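Local coordinates for plasmin and fibronectin-binding protein A (Streptococcus pneumoniae, PDB 4MR0) that acts as a fibronectin-dependent surface adhesin and invasin that binds host fibronectin, plasmin, plasminogen and serum albumin, at residues Y405-A411 with D442-K446; N368-M374 with G391-K397; Y376-T382 with L412-Y418. All coordinates share one frame; numbering follows the deposited sequence.

Contact 1 (Y405-A411 with D442-K446); sequences YRESGAA and DPKTK
Tyr405 gives its phenol proton to Asp442 in a short hydrogen bond, OH to OD1 2.5 Å. The carboxylate sits at the edge of the ring, its own plane turned 81° from it, and OD1 is approached on the syn side. Thr445 OG1 donates to the anti lone pair of Asp442 OD2 at 2.7 Å, and a water joins that same OD2 to Arg406 O. With both oxygens engaged, Asp442 is well fixed in rotation. The backbones pair as parallel strands, Ala410 N to Lys444 O at 3.2 Å and Lys446 N to Ala410 O at 2.8 Å. These are successive coils of a right-handed parallel beta-helix, each strand entered from a type I turn, Arg406 to Gly409 on one coil and Asp442 to Thr445 on the next. Lys444, CG anti to its carbonyl carbon (chi1 -73°), crosses the Tyr405 side chain at about a right angle; its CD lies 3.2 Å from Tyr405 OH and its CE 3.1 Å from Glu407 O, while NZ goes on to a salt bridge with Glu479. Gly409, at positive phi, brings its CA to 3.5 Å from Lys444 O. Beside it Ala410 CB packs on Thr445 OG1 at 3.6 Å.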
loop_
_atom_site.group_PDB
_atom_site.type_symbol
_atom_site.label_atom_id
_atom_site.label_comp_id
_atom_site.label_asym_id
_atom_site.label_seq_id
_atom_site.Cartn_x
_atom_site.Cartn_y
_atom_site.Cartn_z
ATOM N N TYR A 405 15.363 4.515 7.168
ATOM C CA TYR A 405 14.790 4.963 8.430
ATOM C C TYR A 405 14.311 6.392 8.269
ATOM O O TYR A 405 15.015 7.235 7.706
ATOM C CB TYR A 405 15.815 4.893 9.567
ATOM C CG TYR A 405 15.212 5.205 10.922
ATOM C CD1 TYR A 405 14.374 4.286 11.565
ATOM C CD2 TYR A 405 15.432 6.437 11.538
ATOM C CE1 TYR A 405 13.768 4.590 12.784
ATOM C CE2 TYR A 405 14.832 6.752 12.759
ATOM C CZ TYR A 405 14.000 5.825 13.374
ATOM O OH TYR A 405 13.386 6.148 14.562
ATOM N N ARG A 406 13.111 6.661 8.767
ATOM C CA ARG A 406 12.518 7.988 8.676
ATOM C C ARG A 406 12.561 8.699 10.028
ATOM O O ARG A 406 11.872 8.305 10.971
ATOM C CB ARG A 406 11.074 7.855 8.185
ATOM C CG ARG A 406 10.369 9.161 7.901
ATOM C CD ARG A 406 9.161 8.913 7.013
ATOM N NE ARG A 406 8.512 10.150 6.592
ATOM C CZ ARG A 406 7.729 10.891 7.368
ATOM N NH1 ARG A 406 7.482 10.530 8.622
ATOM N NH2 ARG A 406 7.180 11.994 6.878
ATOM N N GLU A 407 13.379 9.747 10.114
ATOM C CA GLU A 407 13.527 10.522 11.344
ATOM C C GLU A 407 12.208 11.118 11.808
ATOM O O GLU A 407 11.986 11.294 13.004
ATOM C CB GLU A 407 14.537 11.661 11.142
ATOM C CG GLU A 407 15.981 11.208 10.993
ATOM C CD GLU A 407 16.425 10.314 12.136
ATOM O OE1 GLU A 407 16.069 10.612 13.297
ATOM O OE2 GLU A 407 17.131 9.318 11.876
ATOM N N SER A 408 11.341 11.432 10.851
ATOM C CA SER A 408 10.042 12.022 11.145
ATOM C C SER A 408 9.076 11.005 11.750
ATOM O O SER A 408 7.987 11.364 12.199
ATOM C CB SER A 408 9.445 12.611 9.869
ATOM O OG SER A 408 9.077 13.968 10.058
ATOM N N GLY A 409 9.473 9.735 11.757
ATOM C CA GLY A 409 8.627 8.703 12.329
ATOM C C GLY A 409 7.846 7.882 11.321
ATOM O O GLY A 409 8.012 8.028 10.106
ATOM N N ALA A 410 6.980 7.012 11.833
ATOM C CA ALA A 410 6.172 6.148 10.985
ATOM C C ALA A 410 4.874 5.746 11.675
ATOM O O ALA A 410 4.741 5.864 12.890
ATOM C CB ALA A 410 6.966 4.901 10.618
ATOM N N ALA A 411 3.915 5.290 10.878
ATOM C CA ALA A 411 2.625 4.822 11.378
ATOM C C ALA A 411 2.317 3.614 10.493
ATOM O O ALA A 411 1.982 3.770 9.320
ATOM C CB ALA A 411 1.561 5.908 11.216
ATOM N N ASP A 442 10.983 0.380 17.226
ATOM C CA ASP A 442 11.327 1.775 16.961
ATOM C C ASP A 442 10.453 2.705 17.795
ATOM O O ASP A 442 9.230 2.684 17.682
ATOM C CB ASP A 442 11.143 2.088 15.472
ATOM C CG ASP A 442 11.344 3.553 15.155
ATOM O OD1 ASP A 442 12.320 4.141 15.664
ATOM O OD2 ASP A 442 10.534 4.120 14.386
ATOM N N PRO A 443 11.075 3.544 18.641
ATOM C CA PRO A 443 10.308 4.469 19.482
ATOM C C PRO A 443 9.542 5.555 18.732
ATOM O O PRO A 443 8.678 6.216 19.308
ATOM C CB PRO A 443 11.371 5.040 20.428
ATOM C CG PRO A 443 12.625 4.974 19.620
ATOM C CD PRO A 443 12.514 3.625 18.944
ATOM N N LYS A 444 9.847 5.731 17.450
ATOM C CA LYS A 444 9.175 6.746 16.644
ATOM C C LYS A 444 8.043 6.173 15.796
ATOM O O LYS A 444 7.404 6.902 15.035
ATOM C CB LYS A 444 10.179 7.440 15.719
ATOM C CG LYS A 444 11.142 8.397 16.412
ATOM C CD LYS A 444 12.121 8.987 15.405
ATOM C CE LYS A 444 12.662 10.333 15.872
ATOM N NZ LYS A 444 13.353 10.236 17.186
ATOM N N THR A 445 7.791 4.874 15.925
ATOM C CA THR A 445 6.742 4.233 15.138
ATOM C C THR A 445 5.431 4.006 15.881
ATOM O O THR A 445 5.393 3.427 16.967
ATOM C CB THR A 445 7.227 2.881 14.551
ATOM O OG1 THR A 445 8.216 3.129 13.544
ATOM C CG2 THR A 445 6.069 2.116 13.919
ATOM N N LYS A 446 4.357 4.479 15.262
ATOM C CA LYS A 446 3.005 4.357 15.783
ATOM C C LYS A 446 2.413 3.129 15.091
ATOM O O LYS A 446 2.632 2.923 13.895
ATOM C CB LYS A 446 2.218 5.613 15.406
ATOM C CG LYS A 446 0.914 5.818 16.151
ATOM C CD LYS A 446 0.177 7.026 15.583
ATOM C CE LYS A 446 -0.012 8.116 16.631
ATOM N NZ LYS A 446 0.708 9.363 16.266
HETATM O O HOH W 1 10.601 5.843 11.990
#

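Contact 2 (N368-M374 with G391-K397); sequences NNHFDNM and GNRFDKK
Strands 370-372 and 393-396 run parallel, their axes 4.8 Å apart at closest approach and only 7° from perfect alignment, with backbone bonds such as Phe371 N to Arg393 O. On the face carrying His370, Arg393 and Asp395, His370 CG lies anti to its backbone N (chi1 -178°), which brings NE2 across to donate to Asp395 OD2 at 2.6 Å, from the anti side and somewhat out of both planes. Arg393 NE reaches the syn lone pair of the same oxygen at 2.7 Å in a salt bridge. The extended arginine runs alongside the histidine and lays its guanidinium flat on the ring, planes 26° apart, with CD over the ring face; the shared carboxylate would probably favour a protonated imidazole, against the nearby guanidinium charge. On the other face Phe371 and Phe394 point the same way, CD2 of Phe371 lying 3.4 Å from CE2 of Phe394, over the latter's face with the rings oblique. At the start of the pair Asn392 OD1 takes the backbone N-H of Asn369 at 2.8 Å. At its end Asn373 OD1 accepts Lys397 N at 2.8 Å, and Lys396 NZ binds Met374 O at 3.0 Å. The two phenylalanines belong to a row of aromatics inside the beta-helix: Phe336 on strand 329-337 meets Phe371 from the preceding coil at a tilt, and Phe438 on strand 431-440 stacks on Phe394 from the following one.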
loop_
_atom_site.group_PDB
_atom_site.type_symbol
_atom_site.label_atom_id
_atom_site.label_comp_id
_atom_site.label_asym_id
_atom_site.label_seq_id
_atom_site.Cartn_x
_atom_site.Cartn_y
_atom_site.Cartn_z
ATOM N N ASN A 368 -3.690 -11.091 5.639
ATOM C CA ASN A 368 -2.595 -11.984 5.961
ATOM C C ASN A 368 -1.261 -11.699 5.263
ATOM O O ASN A 368 -0.625 -12.626 4.754
ATOM C CB ASN A 368 -3.052 -13.408 5.638
ATOM C CG ASN A 368 -4.367 -13.762 6.310
ATOM O OD1 ASN A 368 -5.164 -14.549 5.784
ATOM N ND2 ASN A 368 -4.600 -13.190 7.486
ATOM N N ASN A 369 -0.846 -10.432 5.222
ATOM C CA ASN A 369 0.435 -10.072 4.607
ATOM C C ASN A 369 1.461 -9.831 5.706
ATOM O O ASN A 369 1.099 -9.625 6.868
ATOM C CB ASN A 369 0.323 -8.779 3.787
ATOM C CG ASN A 369 -0.706 -8.872 2.686
ATOM O OD1 ASN A 369 -1.812 -8.320 2.794
ATOM N ND2 ASN A 369 -0.358 -9.577 1.622
ATOM N N HIS A 370 2.740 -9.848 5.337
ATOM C CA HIS A 370 3.815 -9.581 6.289
ATOM C C HIS A 370 4.541 -8.313 5.826
ATOM O O HIS A 370 5.223 -8.316 4.803
ATOM C CB HIS A 370 4.806 -10.751 6.342
ATOM C CG HIS A 370 5.906 -10.568 7.343
ATOM N ND1 HIS A 370 6.878 -11.520 7.563
ATOM C CD2 HIS A 370 6.184 -9.545 8.189
ATOM C CE1 HIS A 370 7.707 -11.093 8.501
ATOM N NE2 HIS A 370 7.308 -9.898 8.898
ATOM N N PHE A 371 4.375 -7.227 6.572
ATOM C CA PHE A 371 5.017 -5.958 6.241
ATOM C C PHE A 371 6.259 -5.892 7.123
ATOM O O PHE A 371 6.200 -5.453 8.274
ATOM C CB PHE A 371 4.064 -4.813 6.548
ATOM C CG PHE A 371 2.775 -4.880 5.776
ATOM C CD1 PHE A 371 2.764 -4.684 4.397
ATOM C CD2 PHE A 371 1.576 -5.149 6.425
ATOM C CE1 PHE A 371 1.564 -4.756 3.671
ATOM C CE2 PHE A 371 0.372 -5.223 5.710
ATOM C CZ PHE A 371 0.368 -5.026 4.333
ATOM N N ASP A 372 7.379 -6.326 6.554
ATOM C CA ASP A 372 8.646 -6.426 7.265
ATOM C C ASP A 372 9.553 -5.200 7.314
ATOM O O ASP A 372 10.441 -5.028 6.473
ATOM C CB ASP A 372 9.425 -7.610 6.692
ATOM C CG ASP A 372 10.450 -8.168 7.661
ATOM O OD1 ASP A 372 10.651 -7.572 8.737
ATOM O OD2 ASP A 372 11.057 -9.208 7.335
ATOM N N ASN A 373 9.329 -4.361 8.319
ATOM C CA ASN A 373 10.138 -3.165 8.543
ATOM C C ASN A 373 10.028 -2.074 7.474
ATOM O O ASN A 373 11.046 -1.613 6.951
ATOM C CB ASN A 373 11.612 -3.585 8.725
ATOM C CG ASN A 373 12.444 -2.536 9.447
ATOM O OD1 ASN A 373 12.010 -1.958 10.450
ATOM N ND2 ASN A 373 13.658 -2.296 8.951
ATOM N N MET A 374 8.804 -1.655 7.152
ATOM C CA MET A 374 8.602 -0.590 6.166
ATOM C C MET A 374 9.129 0.709 6.771
ATOM O O MET A 374 9.125 0.876 7.990
ATOM C CB MET A 374 7.116 -0.430 5.831
ATOM C CG MET A 374 6.658 -1.136 4.541
ATOM S SD MET A 374 6.775 -2.929 4.453
ATOM C CE MET A 374 8.556 -3.141 4.053
ATOM N N GLY A 391 -5.587 -9.587 9.871
ATOM C CA GLY A 391 -4.627 -10.666 10.031
ATOM C C GLY A 391 -3.234 -10.457 9.477
ATOM O O GLY A 391 -2.542 -11.431 9.157
ATOM N N ASN A 392 -2.813 -9.202 9.367
ATOM C CA ASN A 392 -1.491 -8.886 8.844
ATOM C C ASN A 392 -0.474 -8.793 9.977
ATOM O O ASN A 392 -0.834 -8.613 11.137
ATOM C CB ASN A 392 -1.525 -7.549 8.103
ATOM C CG ASN A 392 -2.473 -7.561 6.925
ATOM O OD1 ASN A 392 -2.149 -8.083 5.857
ATOM N ND2 ASN A 392 -3.664 -6.993 7.118
ATOM N N ARG A 393 0.798 -8.927 9.628
ATOM C CA ARG A 393 1.874 -8.820 10.600
ATOM C C ARG A 393 2.743 -7.620 10.213
ATOM O O ARG A 393 3.317 -7.582 9.124
ATOM C CB ARG A 393 2.707 -10.102 10.605
ATOM C CG ARG A 393 4.011 -9.974 11.361
ATOM C CD ARG A 393 4.734 -11.302 11.424
ATOM N NE ARG A 393 6.085 -11.153 11.954
ATOM C CZ ARG A 393 6.930 -12.163 12.135
ATOM N NH1 ARG A 393 6.561 -13.402 11.829
ATOM N NH2 ARG A 393 8.148 -11.933 12.613
ATOM N N PHE A 394 2.828 -6.632 11.095
ATOM C CA PHE A 394 3.634 -5.442 10.822
ATOM C C PHE A 394 4.830 -5.433 11.756
ATOM O O PHE A 394 4.664 -5.267 12.969
ATOM C CB PHE A 394 2.844 -4.154 11.074
ATOM C CG PHE A 394 1.581 -4.023 10.267
ATOM C CD1 PHE A 394 0.484 -4.846 10.520
ATOM C CD2 PHE A 394 1.465 -3.024 9.298
ATOM C CE1 PHE A 394 -0.714 -4.674 9.825
ATOM C CE2 PHE A 394 0.280 -2.838 8.598
ATOM C CZ PHE A 394 -0.819 -3.661 8.859
ATOM N N ASP A 395 6.026 -5.607 11.206
ATOM C CA ASP A 395 7.227 -5.590 12.031
ATOM C C ASP A 395 7.986 -4.289 11.816
ATOM O O ASP A 395 8.005 -3.743 10.711
ATOM C CB ASP A 395 8.140 -6.772 11.696
ATOM C CG ASP A 395 7.554 -8.110 12.126
ATOM O OD1 ASP A 395 6.982 -8.189 13.237
ATOM O OD2 ASP A 395 7.683 -9.088 11.362
ATOM N N LYS A 396 8.598 -3.784 12.878
ATOM C CA LYS A 396 9.367 -2.551 12.785
ATOM C C LYS A 396 10.567 -2.667 13.703
ATOM O O LYS A 396 10.425 -2.808 14.918
ATOM C CB LYS A 396 8.507 -1.350 13.182
ATOM C CG LYS A 396 9.203 -0.001 13.050
ATOM C CD LYS A 396 9.615 0.305 11.618
ATOM C CE LYS A 396 10.199 1.711 11.511
ATOM N NZ LYS A 396 10.794 1.988 10.173
ATOM N N LYS A 397 11.754 -2.627 13.112
ATOM C CA LYS A 397 12.986 -2.740 13.874
ATOM C C LYS A 397 13.536 -1.365 14.239
ATOM O O LYS A 397 12.986 -0.333 13.844
ATOM C CB LYS A 397 14.029 -3.518 13.070
ATOM C CG LYS A 397 13.632 -4.953 12.768
ATOM C CD LYS A 397 14.787 -5.721 12.135
ATOM C CE LYS A 397 14.925 -5.445 10.647
ATOM N NZ LYS A 397 14.166 -6.451 9.841
HETATM O O HOH W 2 6.403 -2.723 8.727
HETATM O O HOH W 3 12.504 1.019 7.767
HETATM O O HOH W 4 15.009 -4.855 7.375
HETATM O O HOH W 5 13.289 1.090 11.368
#

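Contact 3 (Y376-T382 with L412-Y418); sequences YAGVRFT and LVNAYSY
The hydroxyl end of Tyr376 comes within 4.0 Å of Asn414, OH to ND2, and the Tyr376 carbonyl O is joined to the same nitrogen by a water that lies over the phenol ring. Ala377 then brings CB to 3.9 Å from Leu412 O. At Gly378 the chain turns a corner, and Leu412 O, itself at the matching corner of the next coil, accepts two N-H groups, Gly378 N at 2.8 Å and Val379 N at 3.0 Å. From there the strands run parallel, with Asn414 N bonded to Val379 O, Phe381 N to Asn414 O and Tyr416 N to Phe381 O. Val379 shares the inward face with Val413, as coil-to-coil neighbours do in a parallel beta-helix. Arg380 leaves its strand extended, CG anti to the backbone N (chi1 172°), which carries the guanidinium alongside Asn414 and over the Tyr416 ring. The two groups stack almost flat, planes 14° apart and centres 4.0 Å apart, an arrangement that suits a cation-pi attraction. Phe381 faces the inside again and touches Ala415 CB with its CZ at 3.6 Å. Thr382 covers the opposite face of Tyr416, its CB 4.1 Å from the ring centroid, so the tyrosine is sandwiched between arginine and threonine. Thr382 OG1 also accepts a weak bond from Tyr418 N and is bonded to Gln354. Around this pair, the inward side chains pack against strands 387-396 and 431-440, where Ile389 meets Val379 and Phe381 and Ile433 meets Val413; on the other face of the strands, Arg449 of strand 445-451 bonds to Asn414 OD1.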
loop_
_atom_site.group_PDB
_atom_site.type_symbol
_atom_site.label_atom_id
_atom_site.label_comp_id
_atom_site.label_asym_id
_atom_site.label_seq_id
_atom_site.Cartn_x
_atom_site.Cartn_y
_atom_site.Cartn_z
ATOM N N TYR A 376 7.883 3.844 6.282
ATOM C CA TYR A 376 6.842 4.779 6.677
ATOM C C TYR A 376 5.532 4.142 7.113
ATOM O O TYR A 376 4.922 4.572 8.100
ATOM C CB TYR A 376 6.585 5.762 5.531
ATOM C CG TYR A 376 5.636 6.887 5.875
ATOM C CD1 TYR A 376 5.683 7.508 7.122
ATOM C CD2 TYR A 376 4.716 7.361 4.938
ATOM C CE1 TYR A 376 4.841 8.569 7.431
ATOM C CE2 TYR A 376 3.870 8.427 5.238
ATOM C CZ TYR A 376 3.938 9.024 6.485
ATOM O OH TYR A 376 3.104 10.075 6.791
ATOM N N ALA A 377 5.099 3.118 6.388
ATOM C CA ALA A 377 3.844 2.469 6.723
ATOM C C ALA A 377 3.610 1.203 5.925
ATOM O O ALA A 377 4.083 1.066 4.797
ATOM C CB ALA A 377 2.696 3.437 6.480
ATOM N N GLY A 378 2.879 0.267 6.520
ATOM C CA GLY A 378 2.557 -0.951 5.808
ATOM C C GLY A 378 1.380 -0.608 4.909
ATOM O O GLY A 378 1.326 -0.992 3.733
ATOM N N VAL A 379 0.443 0.147 5.475
ATOM C CA VAL A 379 -0.772 0.559 4.772
ATOM C C VAL A 379 -1.088 2.022 5.075
ATOM O O VAL A 379 -1.259 2.395 6.233
ATOM C CB VAL A 379 -1.978 -0.313 5.223
ATOM C CG1 VAL A 379 -3.251 0.129 4.521
ATOM C CG2 VAL A 379 -1.686 -1.787 4.941
ATOM N N ARG A 380 -1.162 2.850 4.035
ATOM C CA ARG A 380 -1.473 4.264 4.207
ATOM C C ARG A 380 -2.332 4.722 3.039
ATOM O O ARG A 380 -1.977 4.508 1.877
ATOM C CB ARG A 380 -0.188 5.094 4.274
ATOM C CG ARG A 380 -0.424 6.604 4.253
ATOM C CD ARG A 380 0.866 7.357 4.558
ATOM N NE ARG A 380 0.701 8.808 4.510
ATOM C CZ ARG A 380 0.782 9.542 3.404
ATOM N NH1 ARG A 380 1.023 8.968 2.232
ATOM N NH2 ARG A 380 0.637 10.858 3.473
ATOM N N PHE A 381 -3.454 5.366 3.341
ATOM C CA PHE A 381 -4.347 5.797 2.278
ATOM C C PHE A 381 -5.325 6.896 2.674
ATOM O O PHE A 381 -5.619 7.096 3.856
ATOM C CB PHE A 381 -5.170 4.595 1.793
ATOM C CG PHE A 381 -6.011 3.962 2.880
ATOM C CD1 PHE A 381 -5.464 3.019 3.750
ATOM C CD2 PHE A 381 -7.337 4.350 3.065
ATOM C CE1 PHE A 381 -6.228 2.473 4.793
ATOM C CE2 PHE A 381 -8.109 3.808 4.109
ATOM C CZ PHE A 381 -7.549 2.871 4.971
ATOM N N THR A 382 -5.820 7.601 1.659
ATOM C CA THR A 382 -6.835 8.631 1.829
ATOM C C THR A 382 -7.790 8.403 0.663
ATOM O O THR A 382 -7.352 8.121 -0.448
ATOM C CB THR A 382 -6.267 10.084 1.748
ATOM O OG1 THR A 382 -7.343 11.024 1.894
ATOM C CG2 THR A 382 -5.580 10.333 0.404
ATOM N N LEU A 412 2.452 2.416 11.059
ATOM C CA LEU A 412 2.250 1.178 10.310
ATOM C C LEU A 412 0.928 1.094 9.548
ATOM O O LEU A 412 0.888 0.621 8.414
ATOM C CB LEU A 412 2.475 -0.017 11.243
ATOM C CG LEU A 412 3.907 0.065 11.816
ATOM C CD1 LEU A 412 4.239 -1.169 12.631
ATOM C CD2 LEU A 412 4.906 0.226 10.676
ATOM N N VAL A 413 -0.154 1.532 10.170
ATOM C CA VAL A 413 -1.440 1.592 9.492
ATOM C C VAL A 413 -1.787 3.064 9.648
ATOM O O VAL A 413 -1.841 3.578 10.765
ATOM C CB VAL A 413 -2.525 0.730 10.160
ATOM C CG1 VAL A 413 -3.870 1.033 9.525
ATOM C CG2 VAL A 413 -2.209 -0.743 9.973
ATOM N N ASN A 414 -2.008 3.750 8.534
ATOM C CA ASN A 414 -2.299 5.174 8.593
ATOM C C ASN A 414 -3.380 5.581 7.602
ATOM O O ASN A 414 -3.089 5.850 6.438
ATOM C CB ASN A 414 -1.002 5.951 8.318
ATOM C CG ASN A 414 -1.150 7.449 8.513
ATOM O OD1 ASN A 414 -2.230 7.948 8.820
ATOM N ND2 ASN A 414 -0.047 8.179 8.333
ATOM N N ALA A 415 -4.630 5.602 8.059
ATOM C CA ALA A 415 -5.748 6.015 7.210
ATOM C C ALA A 415 -5.926 7.489 7.518
ATOM O O ALA A 415 -6.502 7.844 8.545
ATOM C CB ALA A 415 -7.017 5.252 7.576
ATOM N N TYR A 416 -5.435 8.342 6.623
ATOM C CA TYR A 416 -5.499 9.778 6.832
ATOM C C TYR A 416 -6.381 10.507 5.829
ATOM O O TYR A 416 -6.989 9.894 4.958
ATOM C CB TYR A 416 -4.084 10.360 6.794
ATOM C CG TYR A 416 -3.492 10.464 5.404
ATOM C CD1 TYR A 416 -3.080 9.327 4.705
ATOM C CD2 TYR A 416 -3.368 11.706 4.776
ATOM C CE1 TYR A 416 -2.559 9.426 3.407
ATOM C CE2 TYR A 416 -2.853 11.818 3.488
ATOM C CZ TYR A 416 -2.449 10.680 2.809
ATOM O OH TYR A 416 -1.928 10.810 1.544
ATOM N N SER A 417 -6.439 11.829 5.963
ATOM C CA SER A 417 -7.250 12.657 5.083
ATOM C C SER A 417 -6.384 13.547 4.199
ATOM O O SER A 417 -5.447 14.185 4.674
ATOM C CB SER A 417 -8.199 13.521 5.916
ATOM O OG SER A 417 -9.078 12.714 6.689
ATOM N N TYR A 418 -6.708 13.581 2.910
ATOM C CA TYR A 418 -5.975 14.388 1.937
ATOM C C TYR A 418 -6.016 15.864 2.342
ATOM O O TYR A 418 -7.076 16.386 2.684
ATOM C CB TYR A 418 -6.602 14.227 0.549
ATOM C CG TYR A 418 -5.795 14.864 -0.566
ATOM C CD1 TYR A 418 -4.542 14.361 -0.917
ATOM C CD2 TYR A 418 -6.279 15.977 -1.264
ATOM C CE1 TYR A 418 -3.783 14.945 -1.934
ATOM C CE2 TYR A 418 -5.526 16.572 -2.283
ATOM C CZ TYR A 418 -4.279 16.051 -2.611
ATOM O OH TYR A 418 -3.514 16.632 -3.601
HETATM O O HOH W 6 2.263 6.363 7.769
#

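From the N terminus the chain passes through 368-374, turns into 376-382, and comes back at 391-397 to close contact 2, one coil further along the beta-helix. It continues through 405-411 into 412-418, where contact 3 closes back onto 376-382; contacts 2 and 3 therefore cross, their segments alternating. Contact 1 opens after contact 2 has closed and shuts at 442-446, and it crosses contact 3, because it opens at 405-411 before contact 3 closes at 412-418. Contacts 1 and 3 thus join strands 377-381, 410-415 and 445-451 side by side, while contact 2 joins strands 364-372 and 387-396. The two sets meet in the interior, where Phe394 packs on Val413 and Phe371 on Val379.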